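Local coordinates for protein PA4485 (PDB 4AVR) that probably acts as a lytic transglycosylase of the RlpA family, with a preference for naked glycan strands that lack stem peptides, at residues 42-47 and 53-58; 69-74 and 79-84. All coordinates share one frame; numbering follows the deposited sequence.

Contact 1: 42-47 and 53-58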
# COMPACT_ATOMS: atom_id res chain seq x y z
N VAL A 42 6.28 15.86 11.41
CA VAL A 42 7.24 14.87 11.86
C VAL A 42 8.32 14.69 10.80
O VAL A 42 8.01 14.44 9.64
CB VAL A 42 6.52 13.53 12.08
CG1 VAL A 42 7.48 12.45 12.56
CG2 VAL A 42 5.35 13.68 13.06
N ARG A 43 9.59 14.81 11.20
CA ARG A 43 10.70 14.44 10.33
C ARG A 43 10.95 12.94 10.44
O ARG A 43 11.19 12.43 11.53
CB ARG A 43 11.97 15.21 10.65
CG ARG A 43 13.10 14.89 9.66
CD ARG A 43 14.27 15.86 9.77
NE ARG A 43 13.95 17.09 9.02
CZ ARG A 43 13.87 18.34 9.49
NH1 ARG A 43 14.14 18.64 10.76
NH2 ARG A 43 13.53 19.31 8.64
N VAL A 44 10.90 12.27 9.30
CA VAL A 44 11.12 10.83 9.21
C VAL A 44 12.43 10.60 8.47
O VAL A 44 12.61 11.12 7.37
CB VAL A 44 9.97 10.16 8.43
CG1 VAL A 44 10.16 8.66 8.38
CG2 VAL A 44 8.63 10.53 9.05
N THR A 45 13.33 9.82 9.06
CA THR A 45 14.61 9.49 8.44
C THR A 45 14.66 7.98 8.23
O THR A 45 14.53 7.21 9.18
CB THR A 45 15.79 9.92 9.32
OG1 THR A 45 15.71 11.32 9.57
CG2 THR A 45 17.13 9.59 8.66
N ASN A 46 14.86 7.57 6.98
CA ASN A 46 15.07 6.18 6.64
C ASN A 46 16.48 5.79 7.07
O ASN A 46 17.46 6.33 6.56
CB ASN A 46 14.88 5.99 5.13
CG ASN A 46 15.02 4.55 4.68
OD1 ASN A 46 15.65 3.73 5.33
ND2 ASN A 46 14.43 4.23 3.53
N LEU A 47 16.59 4.90 8.04
CA LEU A 47 17.90 4.56 8.59
C LEU A 47 18.73 3.70 7.65
O LEU A 47 19.94 3.58 7.84
CB LEU A 47 17.74 3.92 9.96
CG LEU A 47 17.17 4.89 11.00
CD1 LEU A 47 16.57 4.15 12.20
CD2 LEU A 47 18.25 5.84 11.47
N VAL A 53 12.32 13.03 5.09
CA VAL A 53 11.19 13.86 4.65
C VAL A 53 10.46 14.38 5.88
O VAL A 53 10.66 13.88 6.98
CB VAL A 53 10.18 13.08 3.77
CG1 VAL A 53 10.86 12.52 2.52
CG2 VAL A 53 9.50 11.99 4.55
N VAL A 54 9.60 15.37 5.67
CA VAL A 54 8.68 15.84 6.70
C VAL A 54 7.26 15.51 6.26
O VAL A 54 6.85 15.81 5.13
CB VAL A 54 8.84 17.35 6.96
CG1 VAL A 54 7.81 17.82 7.98
CG2 VAL A 54 10.24 17.65 7.45
N VAL A 55 6.53 14.84 7.15
CA VAL A 55 5.13 14.50 6.91
C VAL A 55 4.24 15.14 7.97
O VAL A 55 4.70 15.56 9.03
CB VAL A 55 4.90 12.97 6.90
CG1 VAL A 55 5.62 12.32 5.72
CG2 VAL A 55 5.31 12.34 8.23
N ARG A 56 2.96 15.23 7.63
CA ARG A 56 1.91 15.76 8.50
C ARG A 56 1.00 14.61 8.90
O ARG A 56 0.53 13.85 8.04
CB ARG A 56 1.14 16.80 7.66
CG ARG A 56 -0.07 17.43 8.29
CD ARG A 56 -0.63 18.50 7.35
NE ARG A 56 -1.09 18.01 6.04
CZ ARG A 56 -2.31 17.52 5.81
NH1 ARG A 56 -3.21 17.44 6.78
NH2 ARG A 56 -2.64 17.13 4.59
N ILE A 57 0.70 14.46 10.19
CA ILE A 57 -0.13 13.37 10.68
C ILE A 57 -1.61 13.65 10.36
O ILE A 57 -2.15 14.69 10.74
CB ILE A 57 0.05 13.14 12.20
CG1 ILE A 57 1.54 12.88 12.52
CG2 ILE A 57 -0.87 12.02 12.70
CD1 ILE A 57 2.18 11.75 11.73
N ASN A 58 -2.25 12.71 9.69
CA ASN A 58 -3.69 12.83 9.39
C ASN A 58 -4.46 11.53 9.56
O ASN A 58 -5.59 11.45 9.11
CB ASN A 58 -3.93 13.46 8.00
CG ASN A 58 -3.73 12.48 6.88
OD1 ASN A 58 -3.17 11.40 7.09
ND2 ASN A 58 -4.19 12.83 5.68

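Contact 2: 69-74 and 79-84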
# COMPACT_ATOMS: atom_id res chain seq x y z
N ILE A 69 4.97 4.21 11.97
CA ILE A 69 4.37 5.22 11.10
C ILE A 69 4.07 4.60 9.75
O ILE A 69 4.80 3.74 9.29
CB ILE A 69 5.31 6.45 10.99
CG1 ILE A 69 4.61 7.69 10.44
CG2 ILE A 69 6.60 6.12 10.24
CD1 ILE A 69 5.37 8.97 10.69
N ASP A 70 2.96 5.02 9.14
CA ASP A 70 2.62 4.65 7.77
C ASP A 70 2.56 5.93 6.95
O ASP A 70 1.85 6.85 7.33
CB ASP A 70 1.25 3.97 7.71
CG ASP A 70 1.14 2.73 8.61
OD1 ASP A 70 2.16 2.04 8.87
OD2 ASP A 70 0.02 2.45 9.07
N VAL A 71 3.29 6.00 5.84
CA VAL A 71 3.42 7.24 5.08
C VAL A 71 2.75 7.13 3.71
O VAL A 71 2.50 6.05 3.19
CB VAL A 71 4.90 7.67 4.94
CG1 VAL A 71 5.57 7.77 6.30
CG2 VAL A 71 5.66 6.73 4.01
N SER A 72 2.47 8.29 3.12
CA SER A 72 1.91 8.33 1.78
C SER A 72 2.91 7.82 0.74
O SER A 72 4.11 7.75 0.98
CB SER A 72 1.54 9.75 1.42
OG SER A 72 2.73 10.54 1.31
N ARG A 73 2.40 7.52 -0.46
CA ARG A 73 3.27 7.11 -1.55
C ARG A 73 4.34 8.15 -1.85
O ARG A 73 5.52 7.81 -2.04
CB ARG A 73 2.45 6.83 -2.81
CG ARG A 73 3.26 6.11 -3.89
CD ARG A 73 3.43 6.83 -5.18
NE ARG A 73 2.37 7.68 -5.55
CZ ARG A 73 2.36 8.99 -5.80
NH1 ARG A 73 3.41 9.83 -5.80
NH2 ARG A 73 1.18 9.44 -6.07
N LYS A 74 3.96 9.42 -1.93
CA LYS A 74 4.92 10.48 -2.23
C LYS A 74 6.00 10.55 -1.15
O LYS A 74 7.18 10.75 -1.46
CB LYS A 74 4.20 11.82 -2.38
CG LYS A 74 5.12 12.97 -2.74
CD LYS A 74 5.63 12.87 -4.15
CE LYS A 74 6.37 14.14 -4.54
NZ LYS A 74 6.98 14.05 -5.90
N LEU A 79 11.62 9.00 0.79
CA LEU A 79 12.40 8.16 1.70
C LEU A 79 13.16 7.05 0.98
O LEU A 79 13.94 6.34 1.61
CB LEU A 79 11.47 7.57 2.76
CG LEU A 79 10.95 8.56 3.79
CD1 LEU A 79 9.75 7.98 4.52
CD2 LEU A 79 12.03 8.95 4.77
N GLY A 80 12.96 6.89 -0.32
CA GLY A 80 13.60 5.81 -1.06
C GLY A 80 13.18 4.42 -0.64
O GLY A 80 13.98 3.48 -0.69
N MET A 81 11.92 4.27 -0.24
CA MET A 81 11.42 3.01 0.31
C MET A 81 10.36 2.32 -0.56
O MET A 81 9.72 1.37 -0.11
CB MET A 81 10.92 3.18 1.75
CG MET A 81 9.67 3.99 1.89
SD MET A 81 9.19 4.32 3.60
CE MET A 81 8.36 2.82 4.00
N ILE A 82 10.17 2.77 -1.79
CA ILE A 82 9.13 2.18 -2.64
C ILE A 82 9.39 0.70 -2.88
O ILE A 82 8.47 -0.12 -2.76
CB ILE A 82 8.97 2.96 -3.96
CG1 ILE A 82 8.38 4.35 -3.68
CG2 ILE A 82 8.13 2.19 -4.97
CD1 ILE A 82 6.92 4.33 -3.27
N ARG A 83 10.62 0.35 -3.25
CA ARG A 83 10.95 -1.05 -3.54
C ARG A 83 11.13 -1.88 -2.29
O ARG A 83 10.73 -3.04 -2.26
CB ARG A 83 12.18 -1.16 -4.43
CG ARG A 83 11.90 -0.69 -5.84
CD ARG A 83 13.19 -0.53 -6.63
NE ARG A 83 14.03 -1.72 -6.71
CZ ARG A 83 15.17 -1.79 -7.40
NH1 ARG A 83 15.62 -0.73 -8.07
NH2 ARG A 83 15.87 -2.92 -7.44
N SER A 84 11.72 -1.31 -1.23
CA SER A 84 11.89 -2.07 0.01
C SER A 84 10.56 -2.31 0.71
O SER A 84 10.43 -3.30 1.44
CB SER A 84 12.85 -1.38 0.96
OG SER A 84 12.39 -0.13 1.39

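Contact 1: 42-47 and 53-58
Val-42 and Val-44 face Val-55 and Val-53 as hydrogen-bonded antiparallel pairs, and the four valines turn their side chains to the same, inner side of the sheet. Two rings of backbone bonds fix the register. Val-42 N reaches Val-55 O at 2.9 Å, and Val-55 N returns to Val-42 O at the same length; Val-44 N meets Val-53 O at 2.8 Å with a nearly straight N-H...O angle of 169°, and Val-53 N gives the return bond to Val-44 O. Between these rings Arg-43 and Val-54 form the non-hydrogen-bonded pair, where the backbones draw in to a CA-CA distance of 4.4 Å and Val-54 CA lies 3.3 Å from Val-42 O in a CA-H...O contact.

On the inner face the tight packing is made by methyl groups. Val-55 CG2 sits between its own backbone N and carbonyl carbon (chi1 -65°), a placement that brings it to 3.9 Å from Val-44 CG2 and 3.7 Å from Val-42 O. Further along, Val-42 CG2 meets both ends of the Ile-57 CG1-CD1 bond, with CG1 at 3.9 Å. The two strands form a beta hairpin within the double-psi beta-barrel domain of the RlpA family, and Leu-79, Ala-31 and Ile-91 continue the apolar layer beneath it.

The other face is much sparser, with the side chains of Arg-43 and Val-54 alone meeting there. The solvent-exposed Arg-43 chain bends at chi3 (-81°), which brings its guanidinium obliquely up to Val-54, NH2 lying 3.9 Å from Val-54 CG2.

Contact 2: 69-74 and 79-84
A strand-to-helix corner of the double-psi beta-barrel is closed here by the turn that follows the short helix 73-79: Val-71 at the end of strand 67-71 meets Leu-79 and Met-81, and Arg-73 in the first turn of the helix meets Ile-82. The helix is marked at both ends. Ser-72 occupies the N-cap position and its OG caps Ala-75 N, while Gly-80, with phi 64°, leaves the helix through a Schellman motif that turns the chain back so that Met-81 and Ile-82 reach the strand end and the start of the helix.

All direct contacts between 69-74 and 79-84 are van der Waals. Val-71 CG2 is shared by two partners, Leu-79 CD1 at 4.3 Å and, at the same separation, the sulfur SD of Met-81. Whereas Leu-79 already points toward the segment 69-74 from its CB, Met-81 gets there by extension: CG-SD runs anti to CA-CB (chi2 -174°), carrying the sulfur inward. Ala-6 and Tyr-8 of strand 2-8 border this buried patch.

The second patch lies nearer the subunit interface, where Ile-82 packs on Ile-82 of the second subunit and Arg-73 on Tyr-8 of that subunit. Bends at chi2 and chi3 turn the Arg-73 guanidinium aside from the segment 79-84; NH1 forms a salt bridge with Glu-77, and NH2 bonds to Asn-27 OD1. What Arg-73 offers Ile-82 is therefore the root of its side chain and its backbone: the two side chains cross at a slant, and Ile-82 CD1 lies 4.1 Å from Arg-73 CG and 3.9 Å from Arg-73 O.

In the fold
From the N terminus, strand 2-8 and strand 30-32 come first; contact 1 then closes the hairpin between strands 41-46 and 52-59. The chain proceeds to strand 67-71 and helix 73-79, and contact 2 folds the following turn back on that corner before strand 87-93 completes the sheet. The two closures are in series, neither enclosing nor crossing the other, with centres about 10 Å apart. Leu-79 joins them directly: its O is 2.9 Å from Asn-46 ND2, a probable hydrogen bond, and its CG lies 3.8 Å from Val-53 CG2. Ile-69 CD1 adds a further touch, 4.0 Å from Val-44 CG2, so the helix end and strand 67-71 both pack against the hairpin.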